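PDB 2RFF: putative nucleotidyltransferase from Sulfolobus solfataricus P2, which probably transfers nucleotidyl groups, although its substrate is not established. Local coordinates for residues M15-V26 / V74-V82. Sequence-based numbering, arbitrary orientation.
Sequences MLKLAKEIVEEV and VSRFIRGNV
Arg79 reaches over helix 6-29 to Glu21 and Glu25, tying the loop that leads from helix 67-74 into edge strand 82-88 to the long first helix of this nucleotidyltransferase-type α/β domain. The guanidinium grips Glu25 end-on: NH1 bonds OE1 at 3.0 Å and NH2 bonds OE2 at 3.2 Å, each oxygen being met from above the carboxylate plane, about 45° out of it. NH2 also forms a longer salt bridge with OE1 of Glu21, on its anti side. Within the loop, Arg79 NH1 donates to Phe77 O (2.9 Å), which further fixes the rotation of the group. CG of Arg79 lies between backbone N and carbonyl carbon (chi1 67°), and a bend at chi2 (-77°) carries the chain across the helix surface, past Ile22, whose CG1 lies over one guanidinium face toward its rim. Replacing Arg79 by an alanine would probably leave two neighbouring carboxylates without their shared positive mate and uncover Ile22.

Apolar packing lies beneath this network. Val82 CG2 touches Leu18 CD2 and meets Ile22 CD1 tip to tip, while Ile22 also reaches Phe57 of the sheet. Farther along the helix, Glu25 CB lies against Phe77 CD1, and Val26 CG2 makes a CH-pi contact over the ring, 4.0 Å from its centroid.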
loop_
_atom_site.group_PDB
_atom_site.type_symbol
_atom_site.label_atom_id
_atom_site.label_comp_id
_atom_site.label_asym_id
_atom_site.label_seq_id
_atom_site.Cartn_x
_atom_site.Cartn_y
_atom_site.Cartn_z
HETATM N N MSE A 15 4.799 -5.047 -9.325
HETATM C CA MSE A 15 3.794 -4.246 -8.585
HETATM C C MSE A 15 4.295 -3.860 -7.193
HETATM O O MSE A 15 4.043 -2.758 -6.740
HETATM C CB MSE A 15 2.439 -4.946 -8.533
HETATM C CG MSE A 15 1.714 -5.032 -9.866
HETATM SE SE MSE A 15 0.330 -3.746 -10.175
HETATM C CE MSE A 15 1.335 -2.136 -10.298
ATOM N N LEU A 16 5.038 -4.749 -6.573
ATOM C CA LEU A 16 5.626 -4.467 -5.261
ATOM C C LEU A 16 6.710 -3.392 -5.416
ATOM O O LEU A 16 6.831 -2.506 -4.571
ATOM C CB LEU A 16 6.164 -5.735 -4.588
ATOM C CG LEU A 16 5.110 -6.706 -4.073
ATOM C CD1 LEU A 16 5.701 -8.085 -3.732
ATOM C CD2 LEU A 16 4.282 -6.184 -2.854
ATOM N N LYS A 17 7.477 -3.451 -6.511
ATOM C CA LYS A 17 8.495 -2.443 -6.751
ATOM C C LYS A 17 7.867 -1.052 -7.029
ATOM O O LYS A 17 8.388 -0.050 -6.551
ATOM C CB LYS A 17 9.479 -2.926 -7.799
ATOM C CG LYS A 17 10.366 -4.087 -7.284
ATOM C CD LYS A 17 11.305 -4.633 -8.382
ATOM C CE LYS A 17 12.194 -5.803 -7.941
ATOM N NZ LYS A 17 12.966 -6.336 -9.136
ATOM N N LEU A 18 6.751 -0.994 -7.765
ATOM C CA LEU A 18 6.033 0.247 -7.970
ATOM C C LEU A 18 5.495 0.790 -6.638
ATOM O O LEU A 18 5.649 1.985 -6.378
ATOM C CB LEU A 18 4.889 0.086 -8.945
ATOM C CG LEU A 18 3.970 1.290 -9.163
ATOM C CD1 LEU A 18 4.738 2.543 -9.586
ATOM C CD2 LEU A 18 2.860 0.915 -10.100
ATOM N N ALA A 19 4.883 -0.070 -5.786
ATOM C CA ALA A 19 4.384 0.317 -4.465
ATOM C C ALA A 19 5.542 0.875 -3.627
ATOM O O ALA A 19 5.360 1.893 -2.946
ATOM C CB ALA A 19 3.732 -0.826 -3.791
ATOM N N LYS A 20 6.719 0.241 -3.690
ATOM C CA LYS A 20 7.908 0.739 -2.970
ATOM C C LYS A 20 8.249 2.169 -3.384
ATOM O O LYS A 20 8.472 3.016 -2.532
ATOM C CB LYS A 20 9.140 -0.166 -3.147
ATOM C CG LYS A 20 10.478 0.410 -2.591
ATOM C CD LYS A 20 11.634 -0.543 -2.727
ATOM C CE LYS A 20 12.978 0.104 -2.355
ATOM N NZ LYS A 20 13.103 0.529 -0.925
ATOM N N GLU A 21 8.313 2.434 -4.701
ATOM C CA GLU A 21 8.612 3.775 -5.210
ATOM C C GLU A 21 7.599 4.802 -4.693
ATOM O O GLU A 21 7.974 5.885 -4.242
ATOM C CB GLU A 21 8.572 3.818 -6.726
ATOM C CG GLU A 21 9.625 3.066 -7.470
ATOM C CD GLU A 21 9.461 3.207 -9.010
ATOM O OE1 GLU A 21 8.981 4.265 -9.519
ATOM O OE2 GLU A 21 9.829 2.253 -9.716
ATOM N N ILE A 22 6.315 4.453 -4.754
ATOM C CA ILE A 22 5.263 5.357 -4.292
ATOM C C ILE A 22 5.436 5.625 -2.798
ATOM O O ILE A 22 5.355 6.782 -2.380
ATOM C CB ILE A 22 3.840 4.781 -4.595
ATOM C CG1 ILE A 22 3.604 4.761 -6.126
ATOM C CG2 ILE A 22 2.724 5.595 -3.887
ATOM C CD1 ILE A 22 2.361 3.989 -6.580
ATOM N N VAL A 23 5.669 4.559 -2.020
ATOM C CA VAL A 23 5.819 4.688 -0.531
ATOM C C VAL A 23 7.053 5.531 -0.181
ATOM O O VAL A 23 7.003 6.346 0.729
ATOM C CB VAL A 23 5.836 3.322 0.175
ATOM C CG1 VAL A 23 6.220 3.500 1.647
ATOM C CG2 VAL A 23 4.446 2.642 -0.033
ATOM N N GLU A 24 8.151 5.344 -0.910
ATOM C CA GLU A 24 9.362 6.162 -0.685
ATOM C C GLU A 24 9.068 7.646 -0.791
ATOM O O GLU A 24 9.505 8.432 0.035
ATOM C CB GLU A 24 10.470 5.806 -1.700
ATOM C CG GLU A 24 11.110 4.499 -1.357
ATOM C CD GLU A 24 12.164 4.018 -2.332
ATOM O OE1 GLU A 24 12.075 4.322 -3.557
ATOM O OE2 GLU A 24 13.078 3.292 -1.834
ATOM N N GLU A 25 8.278 8.005 -1.786
ATOM C CA GLU A 25 7.932 9.390 -2.020
ATOM C C GLU A 25 7.008 9.923 -0.940
ATOM O O GLU A 25 7.243 10.985 -0.390
ATOM C CB GLU A 25 7.294 9.579 -3.399
ATOM C CG GLU A 25 8.251 9.250 -4.515
ATOM C CD GLU A 25 7.613 9.282 -5.860
ATOM O OE1 GLU A 25 6.482 9.760 -6.015
ATOM O OE2 GLU A 25 8.262 8.822 -6.807
ATOM N N VAL A 26 5.941 9.184 -0.653
ATOM C CA VAL A 26 4.977 9.550 0.428
ATOM C C VAL A 26 5.653 9.623 1.807
ATOM O O VAL A 26 5.502 10.617 2.505
ATOM C CB VAL A 26 3.726 8.660 0.429
ATOM C CG1 VAL A 26 2.752 9.067 1.556
ATOM C CG2 VAL A 26 3.039 8.710 -0.931
ATOM N N VAL A 74 -2.245 11.978 -0.819
ATOM C CA VAL A 74 -1.463 11.028 -1.622
ATOM C C VAL A 74 -1.742 11.010 -3.106
ATOM O O VAL A 74 -0.943 10.469 -3.847
ATOM C CB VAL A 74 -1.605 9.590 -1.038
ATOM C CG1 VAL A 74 -1.183 9.597 0.451
ATOM C CG2 VAL A 74 -3.029 9.010 -1.194
ATOM N N SER A 75 -2.849 11.612 -3.541
ATOM C CA SER A 75 -3.291 11.580 -4.950
ATOM C C SER A 75 -2.216 11.747 -5.976
ATOM O O SER A 75 -2.093 10.921 -6.891
ATOM C CB SER A 75 -4.342 12.663 -5.197
ATOM O OG SER A 75 -4.797 12.579 -6.536
ATOM N N ARG A 76 -1.424 12.801 -5.816
ATOM C CA ARG A 76 -0.380 13.083 -6.824
ATOM C C ARG A 76 0.771 12.092 -6.933
ATOM O O ARG A 76 1.493 12.109 -7.920
ATOM C CB ARG A 76 0.189 14.497 -6.705
ATOM C CG ARG A 76 1.079 14.794 -5.550
ATOM C CD ARG A 76 1.712 16.142 -5.813
ATOM N NE ARG A 76 2.245 16.704 -4.588
ATOM C CZ ARG A 76 3.435 16.439 -4.065
ATOM N NH1 ARG A 76 4.273 15.566 -4.616
ATOM N NH2 ARG A 76 3.776 17.065 -2.943
ATOM N N PHE A 77 0.936 11.244 -5.930
ATOM C CA PHE A 77 1.954 10.216 -5.933
ATOM C C PHE A 77 1.496 8.927 -6.591
ATOM O O PHE A 77 2.326 8.065 -6.858
ATOM C CB PHE A 77 2.351 9.874 -4.491
ATOM C CG PHE A 77 2.893 11.044 -3.711
ATOM C CD1 PHE A 77 4.240 11.365 -3.726
ATOM C CD2 PHE A 77 2.052 11.785 -2.894
ATOM C CE1 PHE A 77 4.737 12.451 -2.970
ATOM C CE2 PHE A 77 2.522 12.861 -2.151
ATOM C CZ PHE A 77 3.881 13.192 -2.185
ATOM N N ILE A 78 0.192 8.781 -6.839
ATOM C CA ILE A 78 -0.361 7.543 -7.346
ATOM C C ILE A 78 -0.222 7.494 -8.857
ATOM O O ILE A 78 -0.539 8.481 -9.549
ATOM C CB ILE A 78 -1.847 7.361 -6.938
ATOM C CG1 ILE A 78 -2.034 7.424 -5.424
ATOM C CG2 ILE A 78 -2.454 6.031 -7.466
ATOM C CD1 ILE A 78 -1.199 6.399 -4.583
ATOM N N ARG A 79 0.298 6.376 -9.354
ATOM C CA ARG A 79 0.426 6.100 -10.801
ATOM C C ARG A 79 0.448 4.603 -11.015
ATOM O O ARG A 79 0.599 3.846 -10.053
ATOM C CB ARG A 79 1.646 6.740 -11.462
ATOM C CG ARG A 79 2.983 6.208 -11.041
ATOM C CD ARG A 79 3.412 6.712 -9.716
ATOM N NE ARG A 79 4.836 6.449 -9.578
ATOM C CZ ARG A 79 5.618 6.942 -8.630
ATOM N NH1 ARG A 79 5.125 7.708 -7.656
ATOM N NH2 ARG A 79 6.914 6.628 -8.646
ATOM N N GLY A 80 0.240 4.180 -12.249
ATOM C CA GLY A 80 0.186 2.770 -12.581
ATOM C C GLY A 80 -1.131 2.144 -12.161
ATOM O O GLY A 80 -2.053 2.842 -11.784
ATOM N N ASN A 81 -1.172 0.817 -12.151
ATOM C CA ASN A 81 -2.375 0.058 -11.884
ATOM C C ASN A 81 -2.468 -0.137 -10.359
ATOM O O ASN A 81 -2.210 -1.228 -9.842
ATOM C CB ASN A 81 -2.234 -1.273 -12.628
ATOM C CG ASN A 81 -3.478 -2.040 -12.651
ATOM O OD1 ASN A 81 -4.554 -1.456 -12.599
ATOM N ND2 ASN A 81 -3.366 -3.374 -12.761
ATOM N N VAL A 82 -2.797 0.966 -9.687
ATOM C CA VAL A 82 -2.761 1.084 -8.233
ATOM C C VAL A 82 -4.046 1.697 -7.711
ATOM O O VAL A 82 -4.584 2.629 -8.266
ATOM C CB VAL A 82 -1.558 2.029 -7.799
ATOM C CG1 VAL A 82 -1.609 2.341 -6.277
ATOM C CG2 VAL A 82 -0.217 1.382 -8.123
HETATM O O HOH W 1 6.542 5.037 -11.650
#